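Long-range contact in telomerase reverse transcriptase (Candida albicans SC5314, PDB 6ZDQ), which probably extends chromosome ends by reverse-transcribing a template within its own RNA component into telomeric DNA repeats: residues L174-E182 and N192-K200. Numbering follows the deposited sequence.
Sequences LRSFWYITE and NYFPQYLWK
Tyr179 and Phe194 are joined by two backbone hydrogen bonds, Tyr179 N to Phe194 O at 2.7 Å and Phe194 N to Tyr179 O at 3.3 Å, which make them a hydrogen-bonded pair of an antiparallel hairpin. Thr181 and Asn192 form the next such pair: Asn192 N reaches Thr181 O almost straight at 3.1 Å, while the return bond from Thr181 N to Asn192 O is weak. Just past the other end of the ladder, one bond, from Gln196 N to Phe177 O at 2.7 Å, ties the last residue of helix 148-177 to the first of helix 196-214. Pro195, at the N-cap, faces Trp178 in a non-hydrogen-bonded pair, where the missing N-H costs the ladder no bond. Gln196 bends at chi2 (67°), bringing NE2 near two carbonyl oxygens, Arg175 O at 3.0 Å and Trp178 O at 3.2 Å.

The aromatic side chains do most of the packing. Tyr179 has CG anti to its backbone N (chi1 175°), and its ring lies face to face on the five-membered ring of Trp199, with centroids 3.9 Å apart and planes at 11°; two broad flat rings thus pin strand to helix. On the opposite face of the hairpin from Tyr179 and Phe194, Ile180 sets CG1 and CG2 against the CD2–CE2 side of the Tyr193 ring, a branched residue matching an extended strand. Trp178 presents its CD1 edge to the backbone at Phe194 and Pro195.

The hairpin 178-182/191-195 links helix 148-177 to helix 196-214 within the telomerase RNA-binding domain. Helix 77-91 packs on Trp178 and Tyr193, whereas strand 229-236 touches Thr181, Phe194 and Trp199.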
ATOM      1  N   LEU A 174      -0.591  22.684   3.518  1.00 90.51           N
ATOM      2  CA  LEU A 174       0.468  21.688   3.382  1.00 86.96           C
ATOM      3  C   LEU A 174       1.075  21.712   1.983  1.00 96.24           C
ATOM      4  O   LEU A 174       2.301  21.680   1.826  1.00 82.63           O
ATOM      5  CB  LEU A 174      -0.081  20.298   3.703  1.00 84.74           C
ATOM      6  CG  LEU A 174      -0.601  20.086   5.123  1.00 79.89           C
ATOM      7  CD1 LEU A 174      -1.306  18.749   5.214  1.00107.90           C
ATOM      8  CD2 LEU A 174       0.539  20.163   6.124  1.00 93.35           C
ATOM      9  N   ARG A 175       0.227  21.755   0.951  1.00 87.08           N
ATOM     10  CA  ARG A 175       0.722  21.754  -0.422  1.00 83.30           C
ATOM     11  C   ARG A 175       1.548  22.998  -0.727  1.00 92.07           C
ATOM     12  O   ARG A 175       2.485  22.937  -1.531  1.00 96.35           O
ATOM     13  CB  ARG A 175      -0.445  21.646  -1.404  1.00 98.99           C
ATOM     14  CG  ARG A 175      -1.426  20.534  -1.083  1.00123.02           C
ATOM     15  CD  ARG A 175      -2.654  20.602  -1.977  1.00113.37           C
ATOM     16  NE  ARG A 175      -3.767  19.832  -1.428  1.00125.17           N
ATOM     17  CZ  ARG A 175      -3.936  18.527  -1.612  1.00130.61           C
ATOM     18  NH1 ARG A 175      -3.063  17.839  -2.334  1.00134.31           N
ATOM     19  NH2 ARG A 175      -4.978  17.909  -1.071  1.00103.40           N
ATOM     20  N   SER A 176       1.208  24.132  -0.108  1.00107.17           N
ATOM     21  CA  SER A 176       1.908  25.381  -0.400  1.00115.58           C
ATOM     22  C   SER A 176       3.380  25.305  -0.012  1.00101.53           C
ATOM     23  O   SER A 176       4.237  25.891  -0.683  1.00101.10           O
ATOM     24  CB  SER A 176       1.227  26.544   0.322  1.00110.78           C
ATOM     25  OG  SER A 176      -0.124  26.677  -0.083  1.00125.99           O
ATOM     26  N   PHE A 177       3.693  24.594   1.071  1.00108.19           N
ATOM     27  CA  PHE A 177       5.056  24.530   1.582  1.00 97.69           C
ATOM     28  C   PHE A 177       5.751  23.197   1.343  1.00 85.68           C
ATOM     29  O   PHE A 177       6.968  23.181   1.152  1.00 99.35           O
ATOM     30  CB  PHE A 177       5.071  24.830   3.087  1.00 90.86           C
ATOM     31  CG  PHE A 177       4.561  26.200   3.437  1.00 96.64           C
ATOM     32  CD1 PHE A 177       5.420  27.285   3.469  1.00 86.14           C
ATOM     33  CD2 PHE A 177       3.223  26.402   3.737  1.00 95.32           C
ATOM     34  CE1 PHE A 177       4.956  28.545   3.792  1.00 86.33           C
ATOM     35  CE2 PHE A 177       2.753  27.662   4.061  1.00 84.83           C
ATOM     36  CZ  PHE A 177       3.622  28.734   4.087  1.00 85.10           C
ATOM     37  N   TRP A 178       5.021  22.084   1.331  1.00103.10           N
ATOM     38  CA  TRP A 178       5.634  20.768   1.238  1.00103.13           C
ATOM     39  C   TRP A 178       5.004  19.959   0.117  1.00100.85           C
ATOM     40  O   TRP A 178       3.797  20.052  -0.131  1.00 87.01           O
ATOM     41  CB  TRP A 178       5.502  19.992   2.554  1.00 84.48           C
ATOM     42  CG  TRP A 178       6.191  20.631   3.717  1.00 94.56           C
ATOM     43  CD1 TRP A 178       7.521  20.572   4.019  1.00 86.01           C
ATOM     44  CD2 TRP A 178       5.581  21.417   4.747  1.00 90.17           C
ATOM     45  NE1 TRP A 178       7.776  21.278   5.171  1.00 86.13           N
ATOM     46  CE2 TRP A 178       6.602  21.806   5.637  1.00 84.82           C
ATOM     47  CE3 TRP A 178       4.269  21.831   5.001  1.00 95.80           C
ATOM     48  CZ2 TRP A 178       6.352  22.589   6.761  1.00 88.29           C
ATOM     49  CZ3 TRP A 178       4.025  22.610   6.117  1.00111.42           C
ATOM     50  CH2 TRP A 178       5.061  22.979   6.983  1.00 90.86           C
ATOM     51  N   TYR A 179       5.833  19.170  -0.564  1.00 86.76           N
ATOM     52  CA  TYR A 179       5.360  18.148  -1.490  1.00106.24           C
ATOM     53  C   TYR A 179       5.162  16.861  -0.696  1.00109.52           C
ATOM     54  O   TYR A 179       6.133  16.249  -0.240  1.00104.24           O
ATOM     55  CB  TYR A 179       6.348  17.946  -2.636  1.00100.28           C
ATOM     56  CG  TYR A 179       5.973  16.821  -3.579  1.00107.52           C
ATOM     57  CD1 TYR A 179       5.141  17.047  -4.667  1.00113.20           C
ATOM     58  CD2 TYR A 179       6.452  15.532  -3.379  1.00101.85           C
ATOM     59  CE1 TYR A 179       4.796  16.021  -5.530  1.00104.71           C
ATOM     60  CE2 TYR A 179       6.111  14.501  -4.233  1.00 99.18           C
ATOM     61  CZ  TYR A 179       5.285  14.751  -5.308  1.00105.06           C
ATOM     62  OH  TYR A 179       4.946  13.725  -6.161  1.00113.96           O
ATOM     63  N   ILE A 180       3.909  16.453  -0.529  1.00 86.07           N
ATOM     64  CA  ILE A 180       3.573  15.288   0.279  1.00 85.66           C
ATOM     65  C   ILE A 180       3.506  14.067  -0.628  1.00101.36           C
ATOM     66  O   ILE A 180       2.797  14.072  -1.641  1.00114.49           O
ATOM     67  CB  ILE A 180       2.244  15.498   1.024  1.00 83.86           C
ATOM     68  CG1 ILE A 180       2.218  16.865   1.713  1.00 88.77           C
ATOM     69  CG2 ILE A 180       2.032  14.400   2.048  1.00 83.91           C
ATOM     70  CD1 ILE A 180       1.448  17.927   0.952  1.00 88.85           C
ATOM     71  N   THR A 181       4.244  13.019  -0.267  1.00 98.14           N
ATOM     72  CA  THR A 181       4.281  11.799  -1.058  1.00103.81           C
ATOM     73  C   THR A 181       4.394  10.593  -0.137  1.00110.46           C
ATOM     74  O   THR A 181       4.853  10.694   1.003  1.00112.35           O
ATOM     75  CB  THR A 181       5.448  11.801  -2.057  1.00106.08           C
ATOM     76  OG1 THR A 181       5.447  10.573  -2.798  1.00110.32           O
ATOM     77  CG2 THR A 181       6.777  11.947  -1.329  1.00 94.76           C
ATOM     78  N   GLU A 182       3.964   9.446  -0.653  1.00 90.51           N
ATOM     79  CA  GLU A 182       4.077   8.193   0.078  1.00 89.95           C
ATOM     80  C   GLU A 182       5.469   7.601  -0.096  1.00 91.29           C
ATOM     81  O   GLU A 182       6.109   7.755  -1.139  1.00 91.72           O
ATOM     82  CB  GLU A 182       3.026   7.191  -0.402  1.00 93.58           C
ATOM     83  CG  GLU A 182       1.592   7.576  -0.085  1.00124.48           C
ATOM     84  CD  GLU A 182       0.585   6.624  -0.701  1.00139.05           C
ATOM     85  OE1 GLU A 182       0.631   6.423  -1.933  1.00140.84           O
ATOM     86  OE2 GLU A 182      -0.247   6.069   0.047  1.00139.18           O
ATOM     87  N   ASN A 192       6.200  11.399   3.715  1.00 91.14           N
ATOM     88  CA  ASN A 192       7.388  12.243   3.695  1.00 89.08           C
ATOM     89  C   ASN A 192       7.001  13.638   3.226  1.00102.09           C
ATOM     90  O   ASN A 192       6.356  13.789   2.183  1.00 91.43           O
ATOM     91  CB  ASN A 192       8.469  11.661   2.783  1.00 90.00           C
ATOM     92  CG  ASN A 192       9.153  10.452   3.385  1.00 91.60           C
ATOM     93  OD1 ASN A 192       9.084  10.219   4.591  1.00 97.57           O
ATOM     94  ND2 ASN A 192       9.831   9.680   2.545  1.00 92.86           N
ATOM     95  N   TYR A 193       7.395  14.648   3.996  1.00101.70           N
ATOM     96  CA  TYR A 193       7.085  16.046   3.702  1.00 86.35           C
ATOM     97  C   TYR A 193       8.367  16.729   3.234  1.00 88.43           C
ATOM     98  O   TYR A 193       9.153  17.230   4.040  1.00109.98           O
ATOM     99  CB  TYR A 193       6.488  16.738   4.924  1.00 85.45           C
ATOM    100  CG  TYR A 193       5.138  16.195   5.333  1.00 96.15           C
ATOM    101  CD1 TYR A 193       5.037  15.084   6.162  1.00 91.66           C
ATOM    102  CD2 TYR A 193       3.965  16.792   4.891  1.00 93.12           C
ATOM    103  CE1 TYR A 193       3.805  14.583   6.538  1.00 84.23           C
ATOM    104  CE2 TYR A 193       2.729  16.298   5.262  1.00 88.10           C
ATOM    105  CZ  TYR A 193       2.655  15.194   6.085  1.00 86.97           C
ATOM    106  OH  TYR A 193       1.425  14.700   6.457  1.00 86.48           O
ATOM    107  N   PHE A 194       8.571  16.750   1.922  1.00 87.90           N
ATOM    108  CA  PHE A 194       9.729  17.426   1.343  1.00 96.50           C
ATOM    109  C   PHE A 194       9.393  18.887   1.073  1.00104.13           C
ATOM    110  O   PHE A 194       8.352  19.173   0.471  1.00115.77           O
ATOM    111  CB  PHE A 194      10.165  16.750   0.050  1.00 90.08           C
ATOM    112  CG  PHE A 194      10.801  15.406   0.256  1.00106.15           C
ATOM    113  CD1 PHE A 194      12.149  15.305   0.553  1.00107.29           C
ATOM    114  CD2 PHE A 194      10.051  14.246   0.157  1.00 96.73           C
ATOM    115  CE1 PHE A 194      12.739  14.072   0.747  1.00119.47           C
ATOM    116  CE2 PHE A 194      10.639  13.008   0.348  1.00102.49           C
ATOM    117  CZ  PHE A 194      11.984  12.923   0.644  1.00101.85           C
ATOM    118  N   PRO A 195      10.227  19.829   1.515  1.00102.45           N
ATOM    119  CA  PRO A 195       9.967  21.244   1.223  1.00105.96           C
ATOM    120  C   PRO A 195       9.835  21.485  -0.274  1.00 94.40           C
ATOM    121  O   PRO A 195      10.582  20.927  -1.080  1.00 99.54           O
ATOM    122  CB  PRO A 195      11.193  21.955   1.804  1.00 91.18           C
ATOM    123  CG  PRO A 195      11.658  21.048   2.895  1.00 91.37           C
ATOM    124  CD  PRO A 195      11.398  19.653   2.391  1.00103.38           C
ATOM    125  N   GLN A 196       8.869  22.334  -0.637  1.00 91.58           N
ATOM    126  CA  GLN A 196       8.507  22.500  -2.041  1.00 94.43           C
ATOM    127  C   GLN A 196       9.678  23.021  -2.868  1.00103.15           C
ATOM    128  O   GLN A 196       9.930  22.526  -3.973  1.00127.76           O
ATOM    129  CB  GLN A 196       7.304  23.435  -2.161  1.00 89.28           C
ATOM    130  CG  GLN A 196       6.541  23.296  -3.469  1.00 96.66           C
ATOM    131  CD  GLN A 196       5.839  21.957  -3.595  1.00 97.87           C
ATOM    132  OE1 GLN A 196       6.029  21.233  -4.573  1.00129.07           O
ATOM    133  NE2 GLN A 196       5.016  21.623  -2.607  1.00 87.12           N
ATOM    134  N   TYR A 197      10.397  24.025  -2.360  1.00 99.62           N
ATOM    135  CA  TYR A 197      11.538  24.548  -3.105  1.00115.76           C
ATOM    136  C   TYR A 197      12.653  23.516  -3.226  1.00112.89           C
ATOM    137  O   TYR A 197      13.345  23.471  -4.248  1.00126.49           O
ATOM    138  CB  TYR A 197      12.057  25.833  -2.456  1.00 96.33           C
ATOM    139  CG  TYR A 197      12.805  25.628  -1.160  1.00 96.45           C
ATOM    140  CD1 TYR A 197      12.126  25.386   0.026  1.00114.39           C
ATOM    141  CD2 TYR A 197      14.191  25.691  -1.121  1.00 98.59           C
ATOM    142  CE1 TYR A 197      12.809  25.202   1.215  1.00125.81           C
ATOM    143  CE2 TYR A 197      14.882  25.511   0.060  1.00105.91           C
ATOM    144  CZ  TYR A 197      14.186  25.265   1.226  1.00114.67           C
ATOM    145  OH  TYR A 197      14.869  25.083   2.406  1.00102.81           O
ATOM    146  N   LEU A 198      12.846  22.682  -2.198  1.00118.66           N
ATOM    147  CA  LEU A 198      13.858  21.633  -2.279  1.00107.60           C
ATOM    148  C   LEU A 198      13.443  20.532  -3.247  1.00123.72           C
ATOM    149  O   LEU A 198      14.287  19.972  -3.955  1.00127.12           O
ATOM    150  CB  LEU A 198      14.123  21.049  -0.891  1.00111.57           C
ATOM    151  CG  LEU A 198      14.905  21.920   0.092  1.00111.59           C
ATOM    152  CD1 LEU A 198      15.072  21.207   1.426  1.00112.62           C
ATOM    153  CD2 LEU A 198      16.257  22.289  -0.492  1.00131.34           C
ATOM    154  N   TRP A 199      12.148  20.204  -3.285  1.00120.43           N
ATOM    155  CA  TRP A 199      11.682  19.093  -4.114  1.00 97.59           C
ATOM    156  C   TRP A 199      11.925  19.353  -5.595  1.00112.52           C
ATOM    157  O   TRP A 199      12.334  18.445  -6.329  1.00113.29           O
ATOM    158  CB  TRP A 199      10.199  18.825  -3.859  1.00105.29           C
ATOM    159  CG  TRP A 199       9.605  17.832  -4.819  1.00126.29           C
ATOM    160  CD1 TRP A 199       8.878  18.109  -5.941  1.00117.61           C
ATOM    161  CD2 TRP A 199       9.705  16.404  -4.749  1.00 99.24           C
ATOM    162  NE1 TRP A 199       8.513  16.944  -6.569  1.00 92.02           N
ATOM    163  CE2 TRP A 199       9.008  15.882  -5.858  1.00100.58           C
ATOM    164  CE3 TRP A 199      10.312  15.516  -3.855  1.00102.75           C
ATOM    165  CZ2 TRP A 199       8.902  14.513  -6.096  1.00124.52           C
ATOM    166  CZ3 TRP A 199      10.205  14.156  -4.093  1.00105.70           C
ATOM    167  CH2 TRP A 199       9.505  13.668  -5.205  1.00120.97           C
ATOM    168  N   LYS A 200      11.665  20.579  -6.057  1.00110.29           N
ATOM    169  CA  LYS A 200      11.859  20.895  -7.471  1.00101.09           C
ATOM    170  C   LYS A 200      13.307  20.682  -7.897  1.00109.53           C
ATOM    171  O   LYS A 200      13.571  20.261  -9.030  1.00100.10           O
ATOM    172  CB  LYS A 200      11.415  22.330  -7.754  1.00114.05           C
ATOM    173  CG  LYS A 200       9.908  22.532  -7.679  1.00124.92           C
ATOM    174  CD  LYS A 200       9.535  23.987  -7.923  1.00146.47           C
ATOM    175  CE  LYS A 200       8.026  24.170  -7.964  1.00126.65           C
ATOM    176  NZ  LYS A 200       7.369  23.689  -6.717  1.00121.45           N
TER